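Local coordinates for protein tryptophane-5-halogenase (Microbispora sp. ATCC PTA-5024, PDB 5UAO) that catalyses the flavin-dependent 5-chlorination of a tryptophan in a peptide during biosynthesis of the lanthipeptide NAI-107, at residues 353-358 against 399-404; 347-352 against 392-397; 252-257 against 328-333; 405-410 against 423-428. All coordinates share one frame; numbering follows the deposited sequence.

Interaction 1 (353-358 against 399-404); sequences PLESSG and WFLSIH. With FAD (flavin-adenine dinucleotide), chain E.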
# COMPACT_ATOMS: atom_id res chain seq x y z
N PRO A 353 22.66 -3.13 10.67
CA PRO A 353 22.39 -4.20 9.75
C PRO A 353 21.69 -5.38 10.35
O PRO A 353 21.82 -6.50 9.85
CB PRO A 353 23.80 -4.59 9.28
CG PRO A 353 24.60 -4.35 10.53
CD PRO A 353 24.10 -3.04 10.98
N LEU A 354 20.83 -5.17 11.33
CA LEU A 354 20.12 -6.34 11.92
C LEU A 354 19.18 -7.16 10.95
O LEU A 354 18.85 -8.37 11.12
CB LEU A 354 19.40 -5.81 13.16
CG LEU A 354 18.89 -6.73 14.24
CD1 LEU A 354 19.91 -7.72 14.75
CD2 LEU A 354 18.44 -5.81 15.38
N GLU A 355 18.68 -6.51 9.94
CA GLU A 355 17.83 -7.21 8.91
C GLU A 355 18.37 -7.11 7.48
O GLU A 355 17.63 -7.33 6.50
CB GLU A 355 16.41 -6.65 9.00
CG GLU A 355 15.67 -7.12 10.24
CD GLU A 355 15.16 -8.54 10.14
OE1 GLU A 355 15.31 -9.16 9.05
OE2 GLU A 355 14.70 -9.08 11.17
N SER A 356 19.65 -6.74 7.38
CA SER A 356 20.34 -6.32 6.11
C SER A 356 19.50 -5.65 5.06
O SER A 356 19.25 -6.16 3.98
CB SER A 356 21.09 -7.47 5.47
OG SER A 356 20.40 -8.63 5.63
N SER A 357 19.00 -4.51 5.43
CA SER A 357 18.24 -3.70 4.53
C SER A 357 19.10 -2.72 3.73
O SER A 357 18.59 -2.07 2.87
CB SER A 357 17.28 -2.87 5.37
OG SER A 357 17.97 -2.35 6.47
N GLY A 358 20.40 -2.57 4.02
CA GLY A 358 21.22 -1.53 3.36
C GLY A 358 21.22 -1.60 1.84
O GLY A 358 20.85 -0.63 1.16
N TRP A 399 10.75 1.16 12.49
CA TRP A 399 9.82 0.60 13.46
C TRP A 399 9.90 -0.90 13.55
O TRP A 399 9.82 -1.43 14.62
CB TRP A 399 8.38 1.02 13.19
CG TRP A 399 8.21 2.49 13.24
CD1 TRP A 399 7.85 3.28 12.21
CD2 TRP A 399 8.48 3.36 14.35
NE1 TRP A 399 7.82 4.58 12.61
CE2 TRP A 399 8.27 4.68 13.89
CE3 TRP A 399 8.93 3.15 15.66
CZ2 TRP A 399 8.42 5.80 14.71
CZ3 TRP A 399 9.11 4.26 16.46
CH2 TRP A 399 8.83 5.58 15.98
N PHE A 400 10.18 -1.59 12.45
CA PHE A 400 10.42 -3.04 12.56
C PHE A 400 11.68 -3.36 13.37
O PHE A 400 11.67 -4.27 14.19
CB PHE A 400 10.55 -3.60 11.11
CG PHE A 400 10.87 -5.08 11.03
CD1 PHE A 400 10.21 -6.00 11.82
CD2 PHE A 400 11.77 -5.55 10.08
CE1 PHE A 400 10.46 -7.37 11.69
CE2 PHE A 400 12.03 -6.90 9.94
CZ PHE A 400 11.36 -7.81 10.74
N LEU A 401 12.78 -2.66 13.14
CA LEU A 401 13.95 -2.86 13.94
C LEU A 401 13.67 -2.53 15.40
O LEU A 401 14.27 -3.17 16.30
CB LEU A 401 15.15 -2.04 13.48
CG LEU A 401 15.68 -2.46 12.09
CD1 LEU A 401 16.87 -1.58 11.69
CD2 LEU A 401 16.17 -3.87 12.16
N SER A 402 12.86 -1.50 15.65
CA SER A 402 12.57 -1.08 17.05
C SER A 402 12.05 -2.27 17.91
O SER A 402 12.38 -2.39 19.07
CB SER A 402 11.56 0.10 17.07
OG SER A 402 10.15 -0.23 16.97
N ILE A 403 11.24 -3.15 17.32
CA ILE A 403 10.69 -4.27 18.09
C ILE A 403 11.70 -5.38 18.29
O ILE A 403 11.43 -6.26 19.09
CB ILE A 403 9.35 -4.80 17.52
CG1 ILE A 403 9.53 -5.43 16.14
CG2 ILE A 403 8.38 -3.68 17.42
CD1 ILE A 403 8.84 -6.72 15.99
N HIS A 404 12.85 -5.38 17.56
CA HIS A 404 13.94 -6.34 17.86
C HIS A 404 14.59 -5.97 19.20
O HIS A 404 15.14 -6.81 19.92
CB HIS A 404 15.03 -6.33 16.83
CG HIS A 404 14.62 -6.76 15.45
ND1 HIS A 404 13.58 -6.20 14.75
CD2 HIS A 404 15.15 -7.69 14.62
CE1 HIS A 404 13.49 -6.75 13.55
NE2 HIS A 404 14.45 -7.63 13.43
PA FAD E . 30.77 4.33 1.42
O1A FAD E . 31.08 2.84 1.29
O2A FAD E . 31.04 5.12 2.72
O5B FAD E . 31.38 5.12 0.16
C5B FAD E . 31.56 6.52 0.08
C4B FAD E . 32.36 6.80 -1.18
O4B FAD E . 32.25 8.22 -1.27
C3B FAD E . 33.86 6.45 -1.17
O3B FAD E . 34.34 5.87 -2.48
C2B FAD E . 34.54 7.80 -0.92
O2B FAD E . 35.92 7.94 -1.44
C1B FAD E . 33.54 8.74 -1.61
N9A FAD E . 33.70 10.14 -1.15
C8A FAD E . 33.36 10.64 0.07
N7A FAD E . 33.65 11.97 0.11
C5A FAD E . 34.19 12.29 -1.10
C6A FAD E . 34.75 13.51 -1.67
N6A FAD E . 34.75 14.67 -0.94
N1A FAD E . 35.18 13.45 -2.92
C2A FAD E . 35.15 12.32 -3.66
N3A FAD E . 34.68 11.18 -3.18
C4A FAD E . 34.20 11.12 -1.92
N1 FAD E . 24.19 -3.33 4.19
C2 FAD E . 23.71 -4.55 3.80
O2 FAD E . 22.99 -4.66 2.75
N3 FAD E . 24.00 -5.69 4.49
C4 FAD E . 24.77 -5.69 5.60
O4 FAD E . 24.97 -6.80 6.19
C4X FAD E . 25.32 -4.38 6.07
N5 FAD E . 26.06 -4.25 7.21
C5X FAD E . 26.55 -3.05 7.62
C6 FAD E . 27.29 -2.99 8.80
C7 FAD E . 27.78 -1.78 9.27
C7M FAD E . 28.60 -1.68 10.52
C8 FAD E . 27.56 -0.56 8.50
C8M FAD E . 28.11 0.75 9.03
C9 FAD E . 26.81 -0.62 7.34
C9A FAD E . 26.26 -1.81 6.85
N10 FAD E . 25.46 -1.87 5.65
C10 FAD E . 24.98 -3.16 5.28
C1' FAD E . 25.17 -0.74 4.72
C2' FAD E . 26.19 -1.01 3.51
O2' FAD E . 27.43 -1.14 4.19
C3' FAD E . 26.80 -0.08 2.41
O3' FAD E . 28.02 -0.47 1.66
C4' FAD E . 27.56 1.02 3.10
O4' FAD E . 27.35 0.96 4.55
C5' FAD E . 27.21 2.29 2.33
O5' FAD E . 27.82 2.29 1.08
P FAD E . 28.08 3.79 0.48
O1P FAD E . 26.87 4.62 0.66
O2P FAD E . 28.51 3.47 -0.95
O3P FAD E . 29.16 4.58 1.30

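Interaction 2 (347-352 against 392-397); sequences SYAFVE and HRWDAI. With FAD (flavin-adenine dinucleotide), chain E.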
# COMPACT_ATOMS: atom_id res chain seq x y z
N SER A 347 24.72 8.24 2.33
CA SER A 347 24.46 9.67 2.21
C SER A 347 23.01 10.06 2.50
O SER A 347 22.79 11.19 2.94
CB SER A 347 24.84 10.16 0.82
OG SER A 347 24.14 9.38 -0.14
N TYR A 348 22.06 9.15 2.27
CA TYR A 348 20.65 9.41 2.51
C TYR A 348 20.21 8.92 3.86
O TYR A 348 19.67 9.70 4.65
CB TYR A 348 19.74 8.86 1.41
CG TYR A 348 18.26 9.00 1.74
CD1 TYR A 348 17.66 10.26 1.89
CD2 TYR A 348 17.47 7.87 2.02
CE1 TYR A 348 16.31 10.39 2.24
CE2 TYR A 348 16.16 8.00 2.33
CZ TYR A 348 15.56 9.25 2.44
OH TYR A 348 14.21 9.34 2.78
N ALA A 349 20.46 7.66 4.16
CA ALA A 349 19.91 7.02 5.35
C ALA A 349 20.72 5.80 5.73
O ALA A 349 21.39 5.23 4.87
CB ALA A 349 18.46 6.56 5.07
N PHE A 350 20.55 5.33 6.97
CA PHE A 350 21.28 4.12 7.46
C PHE A 350 20.53 3.58 8.65
O PHE A 350 20.07 4.35 9.45
CB PHE A 350 22.69 4.46 7.94
CG PHE A 350 23.43 3.28 8.56
CD1 PHE A 350 24.14 2.43 7.75
CD2 PHE A 350 23.33 2.99 9.90
CE1 PHE A 350 24.79 1.34 8.29
CE2 PHE A 350 23.95 1.89 10.42
CZ PHE A 350 24.67 1.06 9.62
N VAL A 351 20.37 2.28 8.72
CA VAL A 351 20.02 1.61 10.00
C VAL A 351 21.00 0.46 10.19
O VAL A 351 21.63 -0.02 9.22
CB VAL A 351 18.61 1.02 10.01
CG1 VAL A 351 17.57 2.12 9.93
CG2 VAL A 351 18.43 -0.00 8.89
N GLU A 352 21.15 0.02 11.42
CA GLU A 352 22.09 -1.05 11.75
C GLU A 352 21.69 -2.28 10.96
O GLU A 352 20.52 -2.41 10.53
CB GLU A 352 22.11 -1.34 13.21
CG GLU A 352 20.80 -1.80 13.83
CD GLU A 352 20.83 -1.63 15.32
OE1 GLU A 352 21.44 -2.42 16.06
OE2 GLU A 352 20.26 -0.64 15.79
N HIS A 392 8.89 6.64 3.47
CA HIS A 392 7.90 5.70 4.04
C HIS A 392 8.56 4.29 4.24
O HIS A 392 8.37 3.60 5.24
CB HIS A 392 6.71 5.59 3.05
CG HIS A 392 5.71 4.55 3.43
ND1 HIS A 392 4.88 4.68 4.52
CD2 HIS A 392 5.46 3.33 2.91
CE1 HIS A 392 4.12 3.61 4.62
NE2 HIS A 392 4.44 2.78 3.65
N ARG A 393 9.34 3.89 3.25
CA ARG A 393 10.03 2.61 3.28
C ARG A 393 11.05 2.59 4.42
O ARG A 393 11.06 1.64 5.20
CB ARG A 393 10.72 2.32 1.92
CG ARG A 393 9.77 1.61 0.95
CD ARG A 393 9.83 0.04 1.16
NE ARG A 393 10.34 -0.47 -0.11
CZ ARG A 393 11.15 -1.46 -0.33
NH1 ARG A 393 11.58 -2.27 0.62
NH2 ARG A 393 11.51 -1.65 -1.59
N TRP A 394 11.87 3.64 4.57
CA TRP A 394 12.86 3.67 5.64
C TRP A 394 12.21 3.72 7.04
O TRP A 394 12.61 3.02 7.98
CB TRP A 394 13.82 4.82 5.40
CG TRP A 394 14.93 4.54 4.45
CD1 TRP A 394 14.96 4.80 3.12
CD2 TRP A 394 16.19 3.94 4.78
NE1 TRP A 394 16.17 4.45 2.59
CE2 TRP A 394 16.94 3.89 3.58
CE3 TRP A 394 16.74 3.40 5.94
CZ2 TRP A 394 18.24 3.37 3.53
CZ3 TRP A 394 18.06 2.88 5.89
CH2 TRP A 394 18.76 2.84 4.68
N ASP A 395 11.16 4.54 7.17
CA ASP A 395 10.49 4.67 8.44
C ASP A 395 9.86 3.36 8.92
O ASP A 395 9.93 3.05 10.14
CB ASP A 395 9.44 5.80 8.39
CG ASP A 395 10.07 7.23 8.36
OD1 ASP A 395 11.29 7.41 8.66
OD2 ASP A 395 9.34 8.20 8.05
N ALA A 396 9.29 2.59 8.00
CA ALA A 396 8.75 1.29 8.32
C ALA A 396 9.87 0.31 8.81
O ALA A 396 9.60 -0.50 9.71
CB ALA A 396 7.96 0.69 7.15
N ILE A 397 11.03 0.32 8.15
CA ILE A 397 12.16 -0.48 8.56
C ILE A 397 12.56 -0.08 9.96
O ILE A 397 12.85 -0.93 10.78
CB ILE A 397 13.29 -0.38 7.59
CG1 ILE A 397 12.93 -1.16 6.33
CG2 ILE A 397 14.57 -0.92 8.14
CD1 ILE A 397 13.73 -0.77 5.13
PA FAD E . 30.77 4.33 1.42
O1A FAD E . 31.08 2.84 1.29
O2A FAD E . 31.04 5.12 2.72
O5B FAD E . 31.38 5.12 0.16
C5B FAD E . 31.56 6.52 0.08
C4B FAD E . 32.36 6.80 -1.18
O4B FAD E . 32.25 8.22 -1.27
C3B FAD E . 33.86 6.45 -1.17
O3B FAD E . 34.34 5.87 -2.48
C2B FAD E . 34.54 7.80 -0.92
O2B FAD E . 35.92 7.94 -1.44
C1B FAD E . 33.54 8.74 -1.61
N9A FAD E . 33.70 10.14 -1.15
C8A FAD E . 33.36 10.64 0.07
N7A FAD E . 33.65 11.97 0.11
C5A FAD E . 34.19 12.29 -1.10
C6A FAD E . 34.75 13.51 -1.67
N6A FAD E . 34.75 14.67 -0.94
N1A FAD E . 35.18 13.45 -2.92
C2A FAD E . 35.15 12.32 -3.66
N3A FAD E . 34.68 11.18 -3.18
C4A FAD E . 34.20 11.12 -1.92
N1 FAD E . 24.19 -3.33 4.19
C2 FAD E . 23.71 -4.55 3.80
O2 FAD E . 22.99 -4.66 2.75
N3 FAD E . 24.00 -5.69 4.49
C4 FAD E . 24.77 -5.69 5.60
O4 FAD E . 24.97 -6.80 6.19
C4X FAD E . 25.32 -4.38 6.07
N5 FAD E . 26.06 -4.25 7.21
C5X FAD E . 26.55 -3.05 7.62
C6 FAD E . 27.29 -2.99 8.80
C7 FAD E . 27.78 -1.78 9.27
C7M FAD E . 28.60 -1.68 10.52
C8 FAD E . 27.56 -0.56 8.50
C8M FAD E . 28.11 0.75 9.03
C9 FAD E . 26.81 -0.62 7.34
C9A FAD E . 26.26 -1.81 6.85
N10 FAD E . 25.46 -1.87 5.65
C10 FAD E . 24.98 -3.16 5.28
C1' FAD E . 25.17 -0.74 4.72
C2' FAD E . 26.19 -1.01 3.51
O2' FAD E . 27.43 -1.14 4.19
C3' FAD E . 26.80 -0.08 2.41
O3' FAD E . 28.02 -0.47 1.66
C4' FAD E . 27.56 1.02 3.10
O4' FAD E . 27.35 0.96 4.55
C5' FAD E . 27.21 2.29 2.33
O5' FAD E . 27.82 2.29 1.08
P FAD E . 28.08 3.79 0.48
O1P FAD E . 26.87 4.62 0.66
O2P FAD E . 28.51 3.47 -0.95
O3P FAD E . 29.16 4.58 1.30

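Interaction 3 (252-257 against 328-333); sequences SSLFTD and FRSGRH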
# COMPACT_ATOMS: atom_id res chain seq x y z
N SER A 252 15.84 7.64 19.12
CA SER A 252 14.88 7.23 20.15
C SER A 252 14.59 5.71 20.05
O SER A 252 14.19 5.08 21.02
CB SER A 252 13.61 8.03 20.03
OG SER A 252 12.82 7.75 18.89
N SER A 253 14.78 5.13 18.87
CA SER A 253 14.51 3.68 18.72
C SER A 253 15.76 2.83 18.59
O SER A 253 15.76 1.66 18.97
CB SER A 253 13.71 3.44 17.49
OG SER A 253 12.41 3.99 17.57
N LEU A 254 16.79 3.38 17.97
CA LEU A 254 17.94 2.61 17.56
C LEU A 254 19.15 3.33 18.19
O LEU A 254 19.51 4.44 17.79
CB LEU A 254 17.94 2.51 16.02
CG LEU A 254 16.67 1.86 15.41
CD1 LEU A 254 16.73 1.84 13.90
CD2 LEU A 254 16.63 0.39 15.85
N PHE A 255 19.68 2.74 19.25
CA PHE A 255 20.67 3.38 20.12
C PHE A 255 22.14 3.00 19.80
O PHE A 255 23.05 3.53 20.43
CB PHE A 255 20.54 2.81 21.55
CG PHE A 255 19.23 2.93 22.20
CD1 PHE A 255 18.31 3.90 21.84
CD2 PHE A 255 18.96 2.12 23.29
CE1 PHE A 255 17.11 4.04 22.55
CE2 PHE A 255 17.76 2.24 24.00
CZ PHE A 255 16.83 3.19 23.62
N THR A 256 22.38 1.97 19.00
CA THR A 256 23.77 1.59 18.72
C THR A 256 24.44 2.54 17.73
O THR A 256 23.76 3.11 16.90
CB THR A 256 23.84 0.16 18.16
OG1 THR A 256 23.03 0.06 17.00
CG2 THR A 256 23.35 -0.82 19.20
N ASP A 257 25.76 2.68 17.76
CA ASP A 257 26.44 3.62 16.90
C ASP A 257 27.83 3.22 16.48
O ASP A 257 28.55 4.05 15.90
CB ASP A 257 26.54 4.98 17.63
CG ASP A 257 27.22 4.86 18.99
OD1 ASP A 257 27.52 3.75 19.51
OD2 ASP A 257 27.51 5.92 19.55
N PHE A 328 28.70 4.87 13.09
CA PHE A 328 27.54 5.16 12.23
C PHE A 328 26.47 5.87 12.99
O PHE A 328 26.54 5.97 14.21
CB PHE A 328 26.98 3.88 11.60
CG PHE A 328 26.53 2.83 12.59
CD1 PHE A 328 25.26 2.93 13.19
CD2 PHE A 328 27.35 1.79 12.95
CE1 PHE A 328 24.83 1.96 14.07
CE2 PHE A 328 26.91 0.81 13.83
CZ PHE A 328 25.67 0.92 14.41
N ARG A 329 25.45 6.35 12.27
CA ARG A 329 24.27 6.89 12.92
C ARG A 329 23.03 6.46 12.19
O ARG A 329 23.03 6.26 10.97
CB ARG A 329 24.38 8.39 13.03
CG ARG A 329 24.41 9.10 11.67
CD ARG A 329 24.27 10.62 11.89
NE ARG A 329 24.25 11.32 10.62
CZ ARG A 329 24.08 12.64 10.49
NH1 ARG A 329 23.87 13.42 11.54
NH2 ARG A 329 24.08 13.16 9.30
N SER A 330 21.98 6.20 12.95
CA SER A 330 20.73 5.65 12.41
C SER A 330 19.78 6.79 12.19
O SER A 330 19.49 7.57 13.11
CB SER A 330 20.08 4.62 13.36
OG SER A 330 20.90 3.47 13.45
N GLY A 331 19.22 6.85 11.00
CA GLY A 331 18.35 7.95 10.63
C GLY A 331 18.31 8.13 9.17
O GLY A 331 18.95 7.40 8.44
N ARG A 332 17.50 9.08 8.73
CA ARG A 332 17.41 9.40 7.32
C ARG A 332 17.38 10.92 7.19
O ARG A 332 17.06 11.60 8.13
CB ARG A 332 16.18 8.80 6.68
CG ARG A 332 14.85 9.30 7.21
CD ARG A 332 13.73 8.92 6.24
NE ARG A 332 12.42 9.27 6.80
CZ ARG A 332 11.87 10.47 6.68
NH1 ARG A 332 12.42 11.43 5.93
NH2 ARG A 332 10.71 10.70 7.23
N HIS A 333 17.71 11.43 6.01
CA HIS A 333 17.47 12.81 5.67
C HIS A 333 16.02 13.03 5.27
O HIS A 333 15.29 12.08 4.99
CB HIS A 333 18.42 13.25 4.61
CG HIS A 333 19.83 13.32 5.09
ND1 HIS A 333 20.63 12.21 5.19
CD2 HIS A 333 20.55 14.36 5.54
CE1 HIS A 333 21.81 12.57 5.66
NE2 HIS A 333 21.78 13.87 5.89
O HOH W 1 22.12 5.14 16.04

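Interaction 4 (405-410 against 423-428); sequences YRFNGR and TDISGI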
# COMPACT_ATOMS: atom_id res chain seq x y z
N TYR A 405 14.56 -4.67 19.54
CA TYR A 405 15.17 -4.17 20.76
C TYR A 405 14.28 -4.15 21.97
O TYR A 405 14.69 -4.61 23.04
CB TYR A 405 15.79 -2.76 20.55
CG TYR A 405 17.18 -2.82 19.94
CD1 TYR A 405 18.29 -3.08 20.73
CD2 TYR A 405 17.37 -2.69 18.55
CE1 TYR A 405 19.53 -3.15 20.19
CE2 TYR A 405 18.60 -2.75 18.00
CZ TYR A 405 19.67 -2.99 18.83
OH TYR A 405 20.87 -3.08 18.32
N ARG A 406 13.04 -3.67 21.80
CA ARG A 406 12.11 -3.48 22.92
C ARG A 406 11.80 -4.79 23.63
O ARG A 406 11.50 -4.78 24.83
CB ARG A 406 10.80 -2.93 22.35
CG ARG A 406 9.73 -2.61 23.38
CD ARG A 406 10.08 -1.34 24.08
NE ARG A 406 9.32 -1.17 25.30
CZ ARG A 406 8.90 0.02 25.75
NH1 ARG A 406 9.13 1.14 25.09
NH2 ARG A 406 8.22 0.09 26.87
N PHE A 407 11.81 -5.93 22.90
CA PHE A 407 11.26 -7.17 23.46
C PHE A 407 12.31 -8.29 23.65
O PHE A 407 11.95 -9.49 23.77
CB PHE A 407 10.11 -7.66 22.60
CG PHE A 407 8.98 -6.68 22.48
CD1 PHE A 407 8.23 -6.34 23.59
CD2 PHE A 407 8.68 -6.10 21.27
CE1 PHE A 407 7.16 -5.47 23.49
CE2 PHE A 407 7.67 -5.18 21.16
CZ PHE A 407 6.87 -4.89 22.28
N ASN A 408 13.60 -7.91 23.65
CA ASN A 408 14.65 -8.89 23.78
C ASN A 408 14.97 -9.17 25.24
O ASN A 408 15.83 -8.54 25.86
CB ASN A 408 15.93 -8.48 22.97
CG ASN A 408 16.98 -9.60 22.97
OD1 ASN A 408 16.75 -10.62 23.60
ND2 ASN A 408 18.13 -9.36 22.35
N GLY A 409 14.28 -10.16 25.79
CA GLY A 409 14.49 -10.57 27.18
C GLY A 409 15.65 -11.47 27.51
O GLY A 409 15.64 -12.11 28.57
N ARG A 410 16.67 -11.59 26.65
CA ARG A 410 17.72 -12.57 26.83
C ARG A 410 18.65 -12.20 27.98
O ARG A 410 19.04 -13.10 28.72
CB ARG A 410 18.57 -12.74 25.56
CG ARG A 410 19.48 -13.96 25.53
CD ARG A 410 19.83 -14.33 24.12
NE ARG A 410 20.39 -15.68 23.97
CZ ARG A 410 19.68 -16.79 23.74
NH1 ARG A 410 18.38 -16.77 23.55
NH2 ARG A 410 20.30 -17.94 23.62
N THR A 423 13.05 1.89 24.46
CA THR A 423 13.00 1.86 23.00
C THR A 423 11.66 2.41 22.52
O THR A 423 10.58 1.87 22.85
CB THR A 423 13.24 0.42 22.49
OG1 THR A 423 14.53 -0.02 22.96
CG2 THR A 423 13.13 0.36 20.92
N ASP A 424 11.73 3.45 21.69
CA ASP A 424 10.54 4.05 21.10
C ASP A 424 10.00 3.09 20.05
O ASP A 424 10.70 2.79 19.08
CB ASP A 424 10.96 5.39 20.46
CG ASP A 424 9.83 6.15 19.82
OD1 ASP A 424 8.67 5.71 19.77
OD2 ASP A 424 10.18 7.27 19.32
N ILE A 425 8.77 2.61 20.26
CA ILE A 425 8.05 1.76 19.35
C ILE A 425 6.74 2.43 18.90
O ILE A 425 5.90 1.78 18.32
CB ILE A 425 7.73 0.37 20.01
CG1 ILE A 425 6.99 0.56 21.36
CG2 ILE A 425 9.02 -0.39 20.29
CD1 ILE A 425 6.23 -0.70 21.81
N SER A 426 6.64 3.75 19.04
CA SER A 426 5.40 4.46 18.80
C SER A 426 4.82 4.18 17.48
O SER A 426 3.62 4.01 17.37
CB SER A 426 5.55 5.98 19.04
OG SER A 426 6.62 6.59 18.37
N GLY A 427 5.63 4.08 16.45
CA GLY A 427 5.08 4.01 15.10
C GLY A 427 4.51 2.64 14.74
O GLY A 427 3.84 2.47 13.68
N ILE A 428 4.80 1.63 15.56
CA ILE A 428 4.27 0.29 15.30
C ILE A 428 3.40 -0.21 16.45
O ILE A 428 2.81 -1.27 16.44
CB ILE A 428 5.42 -0.68 14.97
CG1 ILE A 428 4.94 -1.97 14.43
CG2 ILE A 428 6.33 -0.92 16.18
CD1 ILE A 428 6.08 -2.86 13.98

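Interaction 1 (353-358 against 399-404)
Glu-355 and His-404 form a buried carboxylate-histidine hydrogen bond whose acceptor is the less usual anti lone pair. NE2 of His-404 donates to OE2 of Glu-355 over 2.7 Å. The bond is nearly straight, at 170°, and OE2 lies in the imidazole plane. The carboxylate itself is turned 76° out of that plane. The other ring nitrogen is also held: ND1 of His-404 donates to its own helix at Phe-400 O, 2.8 Å away. Bonds from both ring nitrogens thus fix its rotation.

Phe-400 packs against both. CE1 of His-404 sits over the centre of the Phe-400 ring, and Glu-355 CD is 3.5 Å from Phe-400 CE2. A bend in the Glu-355 chain (chi2 -78°) brings the carboxylate to both rings. Leu-354 flanks the polar pair with carbon: its CD2 is 3.7 Å from His-404 CB, and its CB meets Leu-401 CD2 at 3.9 Å.

The loop 353-358 also lines the flavin pocket. CB of Pro-353 lies 3.1 Å from N5 of FAD. The contact therefore ties a flavin-binding loop to helix 383-406. Leu-468 of helix 461-471 touches both Glu-355 and His-404, Ile-105 and Phe-107 of strand 104-108 pack on Glu-355, and Trp-283 of strand 282-288 lies against Leu-354.

Interaction 2 (347-352 against 392-397)
Trp-394 lays one face of its indole against Ala-349 and Tyr-348. The methyl of Ala-349 stands almost straight above the six-membered ring. Its CB is 3.3 Å from that ring's centroid and 9° off the normal, a close CH-pi contact. Tyr-348 approaches the same side edge-first, offset past the CD1-NE1 rim of the five-membered ring. The planes are 72° apart and the centroids 5.2 Å apart, an offset edge-to-face pair. CE2 of Tyr-348 is nearest, 3.5 Å from Trp-394 CD1.

Strand 349-350 is an outer strand of a small three-stranded antiparallel sheet. The extended chain here turns Ala-349 and Val-351 to helix 383-406 and Phe-350 the other way. Phe-350 belongs to the FAD pocket. The strand thus lies between the helix and the cofactor.

The rim of the indole continues the packing. CZ3 of Trp-394 reaches the backbone at Val-351 N, 3.7 Å away, and the side chain at Val-351 CG1, 4.1 Å away. The second methyl, Val-351 CG2, sits between backbone N and carbonyl carbon. From there it crosses Ile-397 at about a right angle and meets its CG2 at 4.0 Å. Met-361 of helix 358-372 also touches Trp-394.

Interaction 3 (252-257 against 328-333)
Asp-257 and Phe-328 meet where two connections run side by side between the seven-stranded sheet and the small three-stranded sheet. Residues 252-257 lead from strand 247-249 to strand 258-264. Residues 328-333 lead from strand 324-327 into strand 331-333. The pairing of the large sheet is carried on by one backbone bond, Phe-328 N to Asp-257 O, 2.9 Å long and with an N-H...O angle of 159°. The donor stands above the carbonyl plane.

The side chain of Phe-328 turns back over Asp-257. Its CG lies between backbone N and carbonyl carbon (chi1 59°), and this sets a ring face against the backbone of Asp-257. CA of Asp-257 is 3.8 Å from the ring centroid, a CH-pi contact. Thr-256 OG1 lies at the ring edge, 3.8 Å from Phe-328 CZ. Phe-328 also meets the ring of Phe-350, which belongs to the FAD pocket. Replacing Phe-328 by an alanine would probably open a gap beside Asp-257 and leave Phe-350 without this aromatic neighbour.

Further along, Leu-254 CB touches Ser-330 CB at 4.0 Å. A water fills in between the backbones: it accepts from Ser-330 N and lies 2.7 Å from Thr-256 O. The chemistry is thus mostly backbone and ring. OD2 of Asp-257 hydrogen-bonds Ser-301 instead, so charge probably plays little part across this contact.

Interaction 4 (405-410 against 423-428)
The two segments come closest at Arg-406 and Thr-423, with CA atoms 5.4 Å apart, where helix 383-406 ends and the chain has just left helix 414-422. Arg-406 starts out with CG anti to its N, bends at chi2 (76°) and runs past Thr-423 in the opposite direction. Its NH1 donates to Thr-423 O over 2.8 Å. The oxygen lies in the guanidinium plane, while the donor is tilted from the carbonyl plane. On the way the aliphatic part of the arginine is gripped by carbon. Arg-406 CB meets Ile-425 CG2 at 3.7 Å, the two chains crossing at about a right angle, and Arg-406 CG lies over the face of Phe-407. A leucine in place of Arg-406 would probably leave Thr-423 O without its side-chain donor.

Both segments contain an Asx turn. OD1 of Asn-408 accepts from Arg-410 N. OD1 of Asp-424 accepts from Ser-426 N at 2.9 Å and also from Ser-426 OG.

Phe-407 CZ adds a looser touch to Ile-425 CD1 at 4.3 Å, and Leu-432 of helix 429-437 packs on both. Thr-423 turns its hydroxyl back to Ala-419 O, while Tyr-405 OH probably hydrogen-bonds Glu-352.

How the interactions relate
Helix 383-406 is shared by interactions 2, 1 and 4, in that order toward its end. Interactions 1 and 2 are buried and both reach FAD, yet their chemistry differs: a polar histidine-carboxylate pair in one, aromatic and aliphatic packing in the other. Interaction 3 is also largely buried but joins two sheets through a backbone bond, a water and an aromatic face. Interaction 4 is farthest from the chain's centre, only partly buried, and uses an arginine. Neighbouring contacts are tied together. Asp-395 OD1 and Arg-332 NE form a salt bridge between interactions 2 and 3. Ser-252 and Ser-253 bond to Asp-424, linking 3 to 4. Val-351 packs on Leu-401, joining 2 to 1.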